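Local coordinates for protein serine protease inhibitor (Thermoanaerobacter tengcongensis, PDB 2PEF) that probably inhibits serine-type endopeptidases as a serpin and is held here in the latent state, at residues 35-40 with 310-315; 43-48 with 55-60. All blocks are in the same frame, centred on the assembly; numbering follows the deposited sequence. Where two conformers were deposited one is given.

Contact 1 (35-40 with 310-315); sequences PLSAML and VLHKTF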
loop_
_atom_site.group_PDB
_atom_site.type_symbol
_atom_site.label_atom_id
_atom_site.label_comp_id
_atom_site.label_asym_id
_atom_site.label_seq_id
_atom_site.Cartn_x
_atom_site.Cartn_y
_atom_site.Cartn_z
ATOM N N PRO A 35 1.131 2.190 0.759
ATOM C CA PRO A 35 0.882 3.617 0.592
ATOM C C PRO A 35 0.870 4.014 -0.881
ATOM O O PRO A 35 0.068 4.859 -1.275
ATOM C CB PRO A 35 2.054 4.264 1.331
ATOM C CG PRO A 35 2.505 3.233 2.304
ATOM C CD PRO A 35 2.321 1.936 1.594
ATOM N N LEU A 36 1.735 3.393 -1.683
ATOM C CA LEU A 36 1.788 3.651 -3.122
ATOM C C LEU A 36 0.438 3.382 -3.784
ATOM O O LEU A 36 -0.072 4.222 -4.514
ATOM C CB LEU A 36 2.878 2.812 -3.799
ATOM C CG LEU A 36 3.036 2.968 -5.318
ATOM C CD1 LEU A 36 3.359 4.412 -5.722
ATOM C CD2 LEU A 36 4.097 2.005 -5.831
ATOM N N SER A 37 -0.128 2.209 -3.518
ATOM C CA SER A 37 -1.425 1.837 -4.071
ATOM C C SER A 37 -2.532 2.812 -3.670
ATOM O O SER A 37 -3.341 3.222 -4.505
ATOM C CB SER A 37 -1.790 0.413 -3.649
ATOM O OG SER A 37 -3.084 0.069 -4.111
ATOM N N ALA A 38 -2.559 3.182 -2.392
ATOM C CA ALA A 38 -3.556 4.118 -1.880
ATOM C C ALA A 38 -3.416 5.486 -2.535
ATOM O O ALA A 38 -4.408 6.060 -2.999
ATOM C CB ALA A 38 -3.458 4.231 -0.372
ATOM N N MET A 39 -2.180 5.988 -2.572
ATOM C CA MET A 39 -1.849 7.251 -3.227
ATOM C C MET A 39 -2.360 7.300 -4.667
ATOM O O MET A 39 -2.970 8.280 -5.099
ATOM C CB MET A 39 -0.329 7.465 -3.205
ATOM C CG MET A 39 0.162 8.654 -4.022
ATOM S SD MET A 39 -0.385 10.239 -3.362
ATOM C CE MET A 39 0.680 10.406 -1.934
ATOM N N LEU A 40 -2.097 6.233 -5.416
ATOM C CA LEU A 40 -2.453 6.214 -6.835
ATOM C C LEU A 40 -3.958 6.227 -7.094
ATOM O O LEU A 40 -4.428 6.951 -7.973
ATOM C CB LEU A 40 -1.769 5.053 -7.554
ATOM C CG LEU A 40 -0.248 5.210 -7.658
ATOM C CD1 LEU A 40 0.396 3.899 -8.078
ATOM C CD2 LEU A 40 0.143 6.330 -8.607
ATOM N N VAL A 310 -13.486 3.887 0.633
ATOM C CA VAL A 310 -12.157 3.612 0.104
ATOM C C VAL A 310 -11.695 2.322 0.776
ATOM O O VAL A 310 -11.521 2.276 1.998
ATOM C CB VAL A 310 -11.170 4.776 0.369
ATOM C CG1 VAL A 310 -9.770 4.420 -0.124
ATOM C CG2 VAL A 310 -11.654 6.053 -0.309
ATOM N N LEU A 311 -11.532 1.275 -0.027
ATOM C CA LEU A 311 -11.180 -0.048 0.481
ATOM C C LEU A 311 -9.775 -0.437 0.040
ATOM O O LEU A 311 -9.387 -0.197 -1.100
ATOM C CB LEU A 311 -12.198 -1.090 0.010
ATOM C CG LEU A 311 -12.164 -2.508 0.597
ATOM C CD1 LEU A 311 -12.579 -2.521 2.064
ATOM C CD2 LEU A 311 -13.055 -3.440 -0.218
ATOM N N HIS A 312 -9.032 -1.045 0.961
ATOM C CA HIS A 312 -7.657 -1.458 0.739
ATOM C C HIS A 312 -7.529 -2.937 1.088
ATOM O O HIS A 312 -7.926 -3.346 2.173
ATOM C CB HIS A 312 -6.724 -0.626 1.627
ATOM C CG HIS A 312 -5.307 -0.577 1.145
ATOM N ND1 HIS A 312 -4.248 -1.079 1.868
ATOM C CD2 HIS A 312 -4.777 -0.070 0.010
ATOM C CE1 HIS A 312 -3.128 -0.883 1.195
ATOM N NE2 HIS A 312 -3.422 -0.273 0.063
ATOM N N LYS A 313 -6.994 -3.728 0.158
ATOM C CA LYS A 313 -6.739 -5.154 0.376
ATOM C C LYS A 313 -5.287 -5.440 0.060
ATOM O O LYS A 313 -4.779 -5.016 -0.978
ATOM C CB LYS A 313 -7.620 -6.028 -0.519
ATOM C CG LYS A 313 -9.080 -6.108 -0.124
ATOM C CD LYS A 313 -9.802 -7.252 -0.853
ATOM C CE LYS A 313 -9.280 -8.626 -0.439
ATOM N NZ LYS A 313 -10.180 -9.732 -0.885
ATOM N N THR A 314 -4.616 -6.166 0.948
ATOM C CA THR A 314 -3.211 -6.485 0.742
ATOM C C THR A 314 -2.915 -7.946 1.041
ATOM O O THR A 314 -3.683 -8.622 1.724
ATOM C CB THR A 314 -2.298 -5.627 1.621
ATOM O OG1 THR A 314 -2.692 -5.782 2.990
ATOM C CG2 THR A 314 -2.384 -4.154 1.226
ATOM N N PHE A 315 -1.782 -8.408 0.521
ATOM C CA PHE A 315 -1.301 -9.765 0.721
ATOM C C PHE A 315 0.221 -9.729 0.719
ATOM O O PHE A 315 0.823 -8.956 -0.027
ATOM C CB PHE A 315 -1.796 -10.676 -0.411
ATOM C CG PHE A 315 -1.095 -12.003 -0.474
ATOM C CD1 PHE A 315 -1.578 -13.099 0.238
ATOM C CD2 PHE A 315 0.057 -12.159 -1.242
ATOM C CE1 PHE A 315 -0.924 -14.326 0.185
ATOM C CE2 PHE A 315 0.717 -13.387 -1.303
ATOM C CZ PHE A 315 0.226 -14.470 -0.587
#

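Contact 2 (43-48 with 55-60); sequences AMTANG and AQMEKA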
loop_
_atom_site.group_PDB
_atom_site.type_symbol
_atom_site.label_atom_id
_atom_site.label_comp_id
_atom_site.label_asym_id
_atom_site.label_seq_id
_atom_site.Cartn_x
_atom_site.Cartn_y
_atom_site.Cartn_z
ATOM N N ALA A 43 -5.135 9.722 -5.977
ATOM C CA ALA A 43 -4.671 10.775 -6.881
ATOM C C ALA A 43 -5.503 10.797 -8.164
ATOM O O ALA A 43 -5.874 11.877 -8.654
ATOM C CB ALA A 43 -3.196 10.607 -7.185
ATOM N N MET A 44 -5.811 9.613 -8.697
ATOM C CA MET A 44 -6.725 9.497 -9.840
ATOM C C MET A 44 -8.061 10.146 -9.506
ATOM O O MET A 44 -8.578 10.956 -10.276
ATOM C CB MET A 44 -6.961 8.033 -10.227
ATOM C CG MET A 44 -5.842 7.393 -11.038
ATOM S SD MET A 44 -6.375 5.891 -11.878
ATOM C CE MET A 44 -6.660 4.771 -10.511
ATOM N N THR A 45 -8.596 9.794 -8.338
ATOM C CA THR A 45 -9.886 10.284 -7.880
ATOM C C THR A 45 -9.889 11.809 -7.742
ATOM O O THR A 45 -10.870 12.461 -8.089
ATOM C CB THR A 45 -10.292 9.625 -6.536
ATOM O OG1 THR A 45 -10.215 8.199 -6.656
ATOM C CG2 THR A 45 -11.710 10.010 -6.138
ATOM N N ALA A 46 -8.777 12.365 -7.259
ATOM C CA ALA A 46 -8.656 13.805 -7.027
ATOM C C ALA A 46 -8.762 14.633 -8.308
ATOM O O ALA A 46 -9.161 15.801 -8.266
ATOM C CB ALA A 46 -7.357 14.124 -6.286
ATOM N N ASN A 47 -8.413 14.023 -9.439
ATOM C CA ASN A 47 -8.502 14.686 -10.743
ATOM C C ASN A 47 -9.932 14.904 -11.220
ATOM O O ASN A 47 -10.161 15.588 -12.221
ATOM C CB ASN A 47 -7.695 13.917 -11.789
ATOM C CG ASN A 47 -6.229 14.286 -11.763
ATOM O OD1 ASN A 47 -5.831 15.321 -12.302
ATOM N ND2 ASN A 47 -5.418 13.454 -11.125
ATOM N N GLY A 48 -10.883 14.318 -10.501
ATOM C CA GLY A 48 -12.300 14.533 -10.772
ATOM C C GLY A 48 -12.919 15.526 -9.809
ATOM O O GLY A 48 -14.078 15.906 -9.967
ATOM N N ALA A 55 -9.224 20.669 -2.903
ATOM C CA ALA A 55 -8.236 21.288 -2.012
ATOM C C ALA A 55 -7.913 20.392 -0.817
ATOM O O ALA A 55 -6.749 20.264 -0.425
ATOM C CB ALA A 55 -8.723 22.651 -1.546
ATOM N N GLN A 56 -8.945 19.758 -0.262
ATOM C CA GLN A 56 -8.781 18.814 0.840
ATOM C C GLN A 56 -8.005 17.563 0.419
ATOM O O GLN A 56 -7.134 17.095 1.155
ATOM C CB GLN A 56 -10.141 18.419 1.414
ATOM C CG GLN A 56 -10.832 19.519 2.197
ATOM C CD GLN A 56 -12.265 19.173 2.557
ATOM O OE1 GLN A 56 -12.704 18.031 2.395
ATOM N NE2 GLN A 56 -13.003 20.159 3.051
ATOM N N MET A 57 -8.323 17.028 -0.759
ATOM C CA MET A 57 -7.634 15.844 -1.275
ATOM C C MET A 57 -6.169 16.133 -1.603
ATOM O O MET A 57 -5.290 15.356 -1.232
ATOM C CB MET A 57 -8.357 15.265 -2.494
ATOM C CG MET A 57 -9.668 14.568 -2.165
ATOM S SD MET A 57 -10.358 13.679 -3.568
ATOM C CE MET A 57 -9.405 12.167 -3.490
ATOM N N GLU A 58 -5.917 17.253 -2.285
ATOM C CA GLU A 58 -4.550 17.698 -2.587
ATOM C C GLU A 58 -3.697 17.777 -1.321
ATOM O O GLU A 58 -2.557 17.302 -1.293
ATOM C CB GLU A 58 -4.565 19.069 -3.276
ATOM C CG GLU A 58 -5.023 19.050 -4.730
ATOM C CD GLU A 58 -5.044 20.434 -5.365
ATOM O OE1 GLU A 58 -4.629 20.547 -6.537
ATOM O OE2 GLU A 58 -5.481 21.406 -4.705
ATOM N N LYS A 59 -4.263 18.385 -0.279
ATOM C CA LYS A 59 -3.580 18.555 1.001
ATOM C C LYS A 59 -3.348 17.231 1.730
ATOM O O LYS A 59 -2.293 17.029 2.329
ATOM C CB LYS A 59 -4.362 19.519 1.899
ATOM C CG LYS A 59 -3.618 19.933 3.154
ATOM N N ALA A 60 -4.342 16.346 1.691
ATOM C CA ALA A 60 -4.237 15.024 2.311
ATOM C C ALA A 60 -3.131 14.181 1.683
ATOM O O ALA A 60 -2.391 13.488 2.385
ATOM C CB ALA A 60 -5.568 14.290 2.232
#

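Contact 1 (35-40 with 310-315)
The shutter region of the serpin fold, where the helix beginning at Pro35 passes behind the large central sheet, brings Ser37 and Ala38 against His312 of strand 310-318. The two backbones stay apart, 7.4 Å between CA of Ala38 and CA of His312, and the imidazole spans that gap. The first torsion (chi1 -158°) sets CG of His312 opposite the backbone N and carries the ring off the strand so that its far nitrogen leads toward the helix. CB of Ser37 meets the ring at an edge, close to the ring plane, 4.1 Å from NE2 of His312. The backbone N of Ala38 approaches NE2 of His312 obliquely at 4.3 Å; this is contact without a hydrogen bond, and NE2 makes a weak hydrogen bond to the carbonyl O of Ser34 just before the helix. Strand 322-331 pairs with both 158-169 and 310-318, consistent with the inserted reactive-centre loop of a latent serpin, and its Thr329 touches the imidazole. The buried Ser37 has a chi1 of 176°, which swings OG beside its own carbonyl carbon, where it is hydrogen-bonded to OD1 of Asn162 and to OG1 of Thr329.

Contact 2 (43-48 with 55-60)
Met57 meets Thr45 and Ala46 through purely apolar and van der Waals contacts; no hydrogen bond or salt bridge crosses between the two segments. Its thioether lies along Ala46, with SD 3.9 Å from CA of Ala46 and the methyl CE 3.8 Å from the backbone N of that residue. CE of Met57 also packs on CB of Ala46 at 4.0 Å. A bend at the last torsion (chi3 82°) turns the methyl from there toward Thr45, whose CB and CG2 are each 4.1 Å from CE of Met57; these two side chains cross at about a right angle. The nearest pair of CA atoms, those of Ala46 and Met57, is 6.2 Å apart, a proximity that the small alanine fits. These are helices B and C of the serpin fold, consecutive and joined by a short connection, and Met283 and Ile67 add further apolar cover by touching Met57 and Ala46 respectively. Cutting Met57 back to an alanine is likely to open a gap beside Ala46 and deprive the Thr45 methyl of one of its packing partners.

The polar groups find their partners within their own segment or elsewhere in the chain. OG1 of Thr45 is hydrogen-bonded to the carbonyl O of Ala41, one turn back. Beyond Ala46 the side chain of Asn47 folds back on the helix: its ND2 donates to O of Ala43 at 3.0 Å, a bent bond (134° at the hydrogen) reaching the carbonyl from 37° above its plane, while OD1 accepts from ND2 of Asn71.

How the contacts relate
From the N terminus the chain passes helix 7-22 before entering helix 35-46, whose first half supplies contact 1 and whose last part supplies contact 2. A six-residue connection, partly helical, leads from 43-48 to 55-60, where contact 2 closes a short local loop. The chain then runs through most of the remaining fold before strand 310-318 returns to the beginning of the same helix; the 269 residues between the segments of contact 1 thus enclose contact 2, without crossing. The contact centres lie 15 Å apart, and the segments adjoin in sequence without otherwise touching. One helix is therefore tied at its start to the central sheet, near the chain's centre, and at its end to helix 51-62, farther out.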